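Side-chain contacts in aldehyde dehydrogenase (Burkholderia cenocepacia, PDB 4O6R), which probably oxidises aldehydes to carboxylic acids with NAD(P)+ as the electron acceptor: residues M167-A172 against F470-D475; W279-N284 against E307-L312; D338-Y343 against Y370-T375. One frame throughout, in Å; residues are numbered along the deposited sequence.

Contact 1 lies on the opposite side of the chain's centre from the other two, its centre 34 Å from that of contact 2 and 36 Å from that of contact 3. It belongs to the nucleotide-binding part of the fold: the side chain of Pro169 is about 11 Å from that of Val154, which binds AMP. Contacts 2 and 3 sit in the part built round the sheet that includes strands 261-264 and 294-298, with centres 15 Å apart. They touch directly, Phe282 CE1 lying 3.6 Å from Pro374 CB. Contact 3 lies away from the AMP site, the side chain of Val340 being about 13 Å from the bound nucleotide. In sequence, contacts 2 and 3 nest inside contact 1.

Contact 1. Residues M167-A172 against F470-D475; sequences MGPALA and FEAMHD
Met473 and Pro169 bury nearly equal areas here, and Ala472 and Ala172 complete the patch. The Met473 side chain starts with CG anti to its carbonyl carbon (chi1 -64°) and bends at both following torsions, which turns the thioether toward helix 159-172. Met473 SD comes to rest over the backbone of Pro169, 3.9 Å from Pro169 O, and the same sulfur lies 4.2 Å from Pro169 CB. The terminal methyl passes on to the next turn, where Met473 CE meets Ala172 CB at 4.0 Å. Thus one flexible chain spans two successive contact positions on helix 159-172.

Beside it, Ala472 turns its methyl into the proline ring: Ala472 CB is 3.7 Å from Pro169 CB and 3.9 Å from CG of the same ring, touching the ring along one side. The small alanines and the compact ring permit a fairly close approach, the local axes passing 8.8 Å apart at a crossing angle of -54°. Pro169 has no N-H to give to the preceding turn, and helix 159-172 is kinked there. The side-chain contacts are apolar, with one carbonyl oxygen beside the sulfur, and all four touching residues are buried.

Phe120 and Met123 of helix 102-123 also pack on Met473, and Phe120 touches Pro169. Met167, Ala170 and Leu171 instead pack on Val177 of strand 176-180. At the subunit boundary, His474 meets His474 of a second subunit, ring to ring. Helix 159-172 links the parallel strands 138-153 and 176-180, so the arrangement belongs to a beta-alpha-beta crossover of the Rossmann-like nucleotide-binding domain of aldehyde dehydrogenases, packed against the short helix that leads into strand 477-485.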
# COMPACT_ATOMS: atom_id res chain seq x y z
N MET A 167 16.23 7.90 15.13
CA MET A 167 15.17 8.51 15.89
C MET A 167 14.03 9.01 15.03
O MET A 167 12.90 9.06 15.51
CB MET A 167 15.70 9.64 16.78
CG MET A 167 16.66 9.10 17.83
SD MET A 167 16.92 10.23 19.22
CE MET A 167 18.12 11.35 18.50
N GLY A 168 14.30 9.35 13.77
CA GLY A 168 13.22 9.77 12.87
C GLY A 168 12.03 8.80 12.83
O GLY A 168 10.92 9.17 13.21
N PRO A 169 12.26 7.56 12.38
CA PRO A 169 11.14 6.66 12.31
C PRO A 169 10.61 6.26 13.68
O PRO A 169 9.41 6.12 13.83
CB PRO A 169 11.69 5.45 11.53
CG PRO A 169 13.16 5.51 11.65
CD PRO A 169 13.47 6.98 11.75
N ALA A 170 11.49 6.05 14.65
CA ALA A 170 11.04 5.57 15.97
C ALA A 170 10.05 6.56 16.57
O ALA A 170 8.99 6.16 17.09
CB ALA A 170 12.23 5.38 16.89
N LEU A 171 10.40 7.85 16.48
CA LEU A 171 9.62 8.92 17.09
C LEU A 171 8.36 9.17 16.30
O LEU A 171 7.28 9.30 16.88
CB LEU A 171 10.45 10.19 17.19
CG LEU A 171 11.55 10.15 18.24
CD1 LEU A 171 12.44 11.38 18.14
CD2 LEU A 171 10.95 10.00 19.64
N ALA A 172 8.50 9.21 14.99
CA ALA A 172 7.36 9.42 14.10
C ALA A 172 6.29 8.39 14.37
O ALA A 172 5.11 8.72 14.43
CB ALA A 172 7.78 9.36 12.65
N PHE A 470 8.85 3.74 4.40
CA PHE A 470 7.78 2.95 5.00
C PHE A 470 8.30 1.68 5.67
O PHE A 470 7.73 1.19 6.62
CB PHE A 470 6.72 2.60 3.97
CG PHE A 470 5.90 3.77 3.52
CD1 PHE A 470 4.86 4.24 4.30
CD2 PHE A 470 6.22 4.46 2.35
CE1 PHE A 470 4.11 5.33 3.90
CE2 PHE A 470 5.46 5.53 1.95
CZ PHE A 470 4.41 5.97 2.72
N GLU A 471 9.39 1.16 5.16
CA GLU A 471 10.00 -0.02 5.73
C GLU A 471 10.42 0.20 7.19
O GLU A 471 10.14 -0.66 8.05
CB GLU A 471 11.17 -0.48 4.88
CG GLU A 471 10.75 -0.98 3.51
CD GLU A 471 10.61 0.12 2.44
OE1 GLU A 471 10.69 1.34 2.74
OE2 GLU A 471 10.45 -0.25 1.26
N ALA A 472 11.06 1.33 7.48
CA ALA A 472 11.45 1.67 8.85
C ALA A 472 10.20 1.85 9.70
O ALA A 472 10.16 1.41 10.84
CB ALA A 472 12.28 2.94 8.87
N MET A 473 9.18 2.51 9.16
CA MET A 473 7.91 2.68 9.93
C MET A 473 7.29 1.35 10.28
O MET A 473 6.78 1.17 11.40
CB MET A 473 6.90 3.51 9.16
CG MET A 473 7.34 4.93 8.90
SD MET A 473 7.70 5.85 10.39
CE MET A 473 6.06 6.08 11.08
N HIS A 474 7.31 0.41 9.34
CA HIS A 474 6.79 -0.94 9.63
C HIS A 474 7.56 -1.61 10.79
O HIS A 474 6.95 -2.20 11.69
CB HIS A 474 6.85 -1.79 8.35
CG HIS A 474 6.20 -3.13 8.48
ND1 HIS A 474 4.86 -3.33 8.22
CD2 HIS A 474 6.69 -4.34 8.84
CE1 HIS A 474 4.57 -4.61 8.38
NE2 HIS A 474 5.66 -5.24 8.77
N ASP A 475 8.89 -1.53 10.75
CA ASP A 475 9.76 -2.17 11.73
C ASP A 475 9.70 -1.45 13.10
O ASP A 475 10.23 -1.97 14.08
CB ASP A 475 11.24 -2.14 11.27
CG ASP A 475 11.55 -3.03 10.08
OD1 ASP A 475 10.74 -3.92 9.71
OD2 ASP A 475 12.70 -2.84 9.55

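Contact 2. Residues W279-N284 against E307-L312; sequences WAIFHN and ERFVAL
Ile281 reaches Phe309 with its CG2 branch, which lies near the plane of that ring, at its edge, 4.4 Å from Phe309 CZ. The same methyl serves its neighbour in sequence as well: Ile281 CG2 sits over the centre of the Phe282 ring, 3.5 Å above its plane, a CH-pi-like placement that backs one face of the ring.

Phe282 then makes the main touch. Its side chain and that of Phe309 come from opposite directions, and Phe282 CE2 ends 3.9 Å from Phe309 CZ and 4.1 Å from Phe309 CE1. The planes are nearly parallel, at 18°, yet with centroids 6.0 Å apart the rings barely overlap, so they meet by their outer atoms. Phe309 gets there by holding CG anti to the backbone N (chi1 -179°), which extends the ring across the gap; Ala277 and Ile376 also pack on it. Phe282 is touched in addition by Phe494 of a second subunit.

At His283 the chain leaves the helix, whose last turn also faces the assembly: Trp279 meets His493 of the second subunit edge-to-face.

Helix 270-282 connects the neighbouring parallel strands 261-264 and 294-298, and helix 302-315 follows the second of them. The pair is thus apolar helix-helix packing in the alpha/beta catalytic domain of the aldehyde dehydrogenase fold.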
# COMPACT_ATOMS: atom_id res chain seq x y z
N TRP A 279 34.91 8.61 -4.51
CA TRP A 279 33.84 8.91 -3.58
C TRP A 279 33.49 7.69 -2.73
O TRP A 279 33.34 7.79 -1.51
CB TRP A 279 32.61 9.41 -4.36
CG TRP A 279 31.30 9.22 -3.71
CD1 TRP A 279 30.35 8.28 -4.03
CD2 TRP A 279 30.74 10.00 -2.65
NE1 TRP A 279 29.26 8.43 -3.22
CE2 TRP A 279 29.48 9.46 -2.36
CE3 TRP A 279 31.21 11.10 -1.91
CZ2 TRP A 279 28.66 9.98 -1.35
CZ3 TRP A 279 30.40 11.62 -0.91
CH2 TRP A 279 29.14 11.07 -0.63
N ALA A 280 33.34 6.53 -3.38
CA ALA A 280 32.79 5.37 -2.71
C ALA A 280 33.66 4.87 -1.57
O ALA A 280 33.12 4.32 -0.59
CB ALA A 280 32.54 4.25 -3.71
N ILE A 281 34.98 5.01 -1.70
CA ILE A 281 35.87 4.51 -0.66
C ILE A 281 36.55 5.60 0.15
O ILE A 281 36.80 5.39 1.33
CB ILE A 281 36.91 3.51 -1.20
CG1 ILE A 281 37.70 2.80 -0.08
CG2 ILE A 281 37.88 4.20 -2.15
CD1 ILE A 281 36.84 2.05 0.94
N PHE A 282 36.82 6.77 -0.43
CA PHE A 282 37.58 7.79 0.31
C PHE A 282 36.73 8.78 1.07
O PHE A 282 37.21 9.34 2.07
CB PHE A 282 38.63 8.46 -0.59
CG PHE A 282 39.59 7.47 -1.18
CD1 PHE A 282 40.21 6.51 -0.37
CD2 PHE A 282 39.85 7.44 -2.53
CE1 PHE A 282 41.06 5.56 -0.90
CE2 PHE A 282 40.71 6.50 -3.06
CZ PHE A 282 41.31 5.56 -2.26
N HIS A 283 35.47 8.98 0.67
CA HIS A 283 34.59 9.82 1.46
C HIS A 283 34.48 9.22 2.85
O HIS A 283 34.41 8.01 3.00
CB HIS A 283 33.21 9.99 0.86
CG HIS A 283 32.22 10.60 1.81
ND1 HIS A 283 31.21 9.87 2.39
CD2 HIS A 283 32.13 11.84 2.34
CE1 HIS A 283 30.50 10.65 3.19
NE2 HIS A 283 31.05 11.84 3.20
N ASN A 284 34.50 10.10 3.84
CA ASN A 284 34.39 9.74 5.26
C ASN A 284 35.56 8.88 5.70
O ASN A 284 35.48 8.11 6.67
CB ASN A 284 33.06 9.05 5.61
CG ASN A 284 32.52 9.52 6.95
OD1 ASN A 284 32.41 10.73 7.16
ND2 ASN A 284 32.21 8.59 7.87
N GLU A 307 45.50 3.67 -13.47
CA GLU A 307 46.45 4.75 -13.63
C GLU A 307 45.81 6.09 -13.26
O GLU A 307 46.44 6.93 -12.58
CB GLU A 307 47.02 4.78 -15.04
CG GLU A 307 48.16 5.76 -15.20
CD GLU A 307 48.75 5.74 -16.59
OE1 GLU A 307 48.16 5.07 -17.48
OE2 GLU A 307 49.79 6.41 -16.81
N ARG A 308 44.58 6.30 -13.70
CA ARG A 308 43.88 7.53 -13.38
C ARG A 308 43.41 7.57 -11.91
O ARG A 308 43.52 8.59 -11.25
CB ARG A 308 42.70 7.72 -14.35
CG ARG A 308 43.19 8.05 -15.76
CD ARG A 308 42.13 7.77 -16.79
NE ARG A 308 41.05 8.74 -16.69
CZ ARG A 308 39.98 8.75 -17.47
NH1 ARG A 308 39.77 7.81 -18.37
NH2 ARG A 308 39.07 9.68 -17.29
N PHE A 309 42.89 6.46 -11.43
CA PHE A 309 42.38 6.34 -10.06
C PHE A 309 43.46 6.50 -9.00
O PHE A 309 43.26 7.21 -8.00
CB PHE A 309 41.68 5.00 -9.92
CG PHE A 309 41.07 4.74 -8.56
CD1 PHE A 309 40.10 5.57 -8.05
CD2 PHE A 309 41.44 3.65 -7.84
CE1 PHE A 309 39.54 5.34 -6.81
CE2 PHE A 309 40.87 3.38 -6.60
CZ PHE A 309 39.94 4.23 -6.08
N VAL A 310 44.61 5.87 -9.23
CA VAL A 310 45.76 6.01 -8.34
C VAL A 310 46.24 7.47 -8.32
O VAL A 310 46.48 8.04 -7.27
CB VAL A 310 46.91 5.04 -8.72
CG1 VAL A 310 48.16 5.35 -7.93
CG2 VAL A 310 46.51 3.60 -8.44
N ALA A 311 46.30 8.10 -9.49
CA ALA A 311 46.70 9.51 -9.55
C ALA A 311 45.76 10.38 -8.76
O ALA A 311 46.21 11.18 -7.96
CB ALA A 311 46.81 10.01 -10.98
N LEU A 312 44.45 10.20 -8.93
CA LEU A 312 43.46 10.99 -8.18
C LEU A 312 43.61 10.78 -6.67
O LEU A 312 43.62 11.74 -5.89
CB LEU A 312 42.04 10.61 -8.62
CG LEU A 312 40.89 11.27 -7.88
CD1 LEU A 312 41.02 12.77 -7.95
CD2 LEU A 312 39.60 10.78 -8.50

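Contact 3. Residues D338-Y343 against Y370-T375; sequences DRVLSY and YYVRPT
Thr375 OG1 donates to Arg373 O at 2.8 Å, tilted 34° from the carbonyl plane, and also has a weak bond from Gly358 N; this polar link lies just beyond Val372, the residue that meets Val340 and Leu341. Val372 turns CG2 anti to its backbone N, which places CG1 between N and the carbonyl carbon (chi1 63°), so that both methyls face helix 334-349. The closer touch is Val372 CG2 to Leu341 CD2 at 3.9 Å, the two side chains sliding past each other in opposite directions. Val372 CG1 meets Val340 CG1 more loosely, at 4.4 Å. Leu337, one turn earlier on the helix, adds to the same apolar patch.

On the helix itself, the Arg339 guanidinium has Tyr343 CE2 over one face, 3.4 Å above its plane, and Arg339 NH2 makes a weak bond to Tyr343 OH. That hydroxyl also bonds Glu389 OE1.

The polar bonds named here lie within a segment or run to other neighbours, while the side-chain touches between the irregular chain and the helix are between aliphatic methyls; the contact depends on shape and burial of apolar surface rather than on directional bonds.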
# COMPACT_ATOMS: atom_id res chain seq x y z
N ASP A 338 45.47 2.06 14.00
CA ASP A 338 46.39 0.93 14.15
C ASP A 338 45.88 -0.31 13.41
O ASP A 338 46.65 -1.04 12.81
CB ASP A 338 46.62 0.63 15.62
CG ASP A 338 47.44 1.71 16.30
OD1 ASP A 338 48.07 2.54 15.61
OD2 ASP A 338 47.43 1.73 17.54
N ARG A 339 44.57 -0.51 13.43
CA ARG A 339 43.95 -1.61 12.72
C ARG A 339 44.19 -1.47 11.20
O ARG A 339 44.50 -2.44 10.51
CB ARG A 339 42.47 -1.58 13.02
CG ARG A 339 41.71 -2.85 12.75
CD ARG A 339 41.28 -3.57 14.04
NE ARG A 339 41.60 -4.97 13.79
CZ ARG A 339 40.91 -5.75 12.96
NH1 ARG A 339 39.77 -5.33 12.41
NH2 ARG A 339 41.33 -6.99 12.73
N VAL A 340 44.08 -0.26 10.67
CA VAL A 340 44.22 -0.07 9.23
C VAL A 340 45.69 -0.26 8.84
O VAL A 340 45.98 -0.90 7.83
CB VAL A 340 43.66 1.30 8.78
CG1 VAL A 340 43.98 1.57 7.31
CG2 VAL A 340 42.15 1.34 9.02
N LEU A 341 46.61 0.25 9.65
CA LEU A 341 48.01 0.07 9.36
C LEU A 341 48.38 -1.43 9.42
O LEU A 341 49.13 -1.94 8.57
CB LEU A 341 48.89 0.91 10.31
CG LEU A 341 48.72 2.42 10.15
CD1 LEU A 341 49.56 3.22 11.17
CD2 LEU A 341 49.05 2.83 8.73
N SER A 342 47.80 -2.15 10.37
CA SER A 342 48.02 -3.60 10.46
C SER A 342 47.54 -4.33 9.17
O SER A 342 48.21 -5.25 8.70
CB SER A 342 47.34 -4.15 11.71
OG SER A 342 47.42 -5.57 11.78
N TYR A 343 46.42 -3.88 8.60
CA TYR A 343 45.90 -4.47 7.36
C TYR A 343 46.79 -4.16 6.16
O TYR A 343 46.88 -4.99 5.25
CB TYR A 343 44.46 -4.09 7.09
CG TYR A 343 43.44 -4.98 7.76
CD1 TYR A 343 43.35 -6.32 7.43
CD2 TYR A 343 42.57 -4.49 8.75
CE1 TYR A 343 42.41 -7.15 8.01
CE2 TYR A 343 41.64 -5.31 9.36
CZ TYR A 343 41.55 -6.65 8.96
OH TYR A 343 40.66 -7.54 9.51
N TYR A 370 45.26 10.86 13.79
CA TYR A 370 45.10 9.47 13.40
C TYR A 370 45.00 9.35 11.88
O TYR A 370 44.07 8.75 11.35
CB TYR A 370 43.89 8.87 14.09
CG TYR A 370 43.82 9.18 15.56
CD1 TYR A 370 44.96 9.16 16.37
CD2 TYR A 370 42.60 9.47 16.17
CE1 TYR A 370 44.87 9.44 17.74
CE2 TYR A 370 42.51 9.76 17.51
CZ TYR A 370 43.64 9.73 18.30
OH TYR A 370 43.51 10.00 19.62
N TYR A 371 46.01 9.89 11.20
CA TYR A 371 45.98 10.03 9.74
C TYR A 371 46.63 8.88 8.99
O TYR A 371 47.72 8.40 9.35
CB TYR A 371 46.70 11.31 9.31
CG TYR A 371 46.00 12.60 9.68
CD1 TYR A 371 45.02 13.16 8.83
CD2 TYR A 371 46.31 13.28 10.85
CE1 TYR A 371 44.38 14.34 9.17
CE2 TYR A 371 45.69 14.47 11.17
CZ TYR A 371 44.72 14.99 10.34
OH TYR A 371 44.12 16.19 10.66
N VAL A 372 45.97 8.47 7.91
CA VAL A 372 46.55 7.55 6.96
C VAL A 372 46.20 8.00 5.54
O VAL A 372 45.11 8.54 5.30
CB VAL A 372 46.15 6.10 7.26
CG1 VAL A 372 44.66 5.88 7.14
CG2 VAL A 372 46.89 5.13 6.36
N ARG A 373 47.12 7.81 4.61
CA ARG A 373 46.89 8.20 3.23
C ARG A 373 45.91 7.24 2.54
O ARG A 373 45.81 6.10 2.93
CB ARG A 373 48.19 8.22 2.44
CG ARG A 373 49.17 9.29 2.94
CD ARG A 373 50.47 9.25 2.16
NE ARG A 373 50.95 7.88 2.03
CZ ARG A 373 52.03 7.38 2.61
NH1 ARG A 373 52.31 6.10 2.41
NH2 ARG A 373 52.86 8.14 3.37
N PRO A 374 45.20 7.74 1.52
CA PRO A 374 44.35 6.86 0.72
C PRO A 374 45.18 5.71 0.19
O PRO A 374 46.26 5.94 -0.35
CB PRO A 374 43.87 7.77 -0.42
CG PRO A 374 43.95 9.15 0.13
CD PRO A 374 45.11 9.15 1.10
N THR A 375 44.70 4.50 0.40
CA THR A 375 45.47 3.29 0.16
C THR A 375 44.72 2.40 -0.85
O THR A 375 43.52 2.17 -0.71
CB THR A 375 45.72 2.57 1.48
OG1 THR A 375 46.45 3.43 2.37
CG2 THR A 375 46.49 1.32 1.28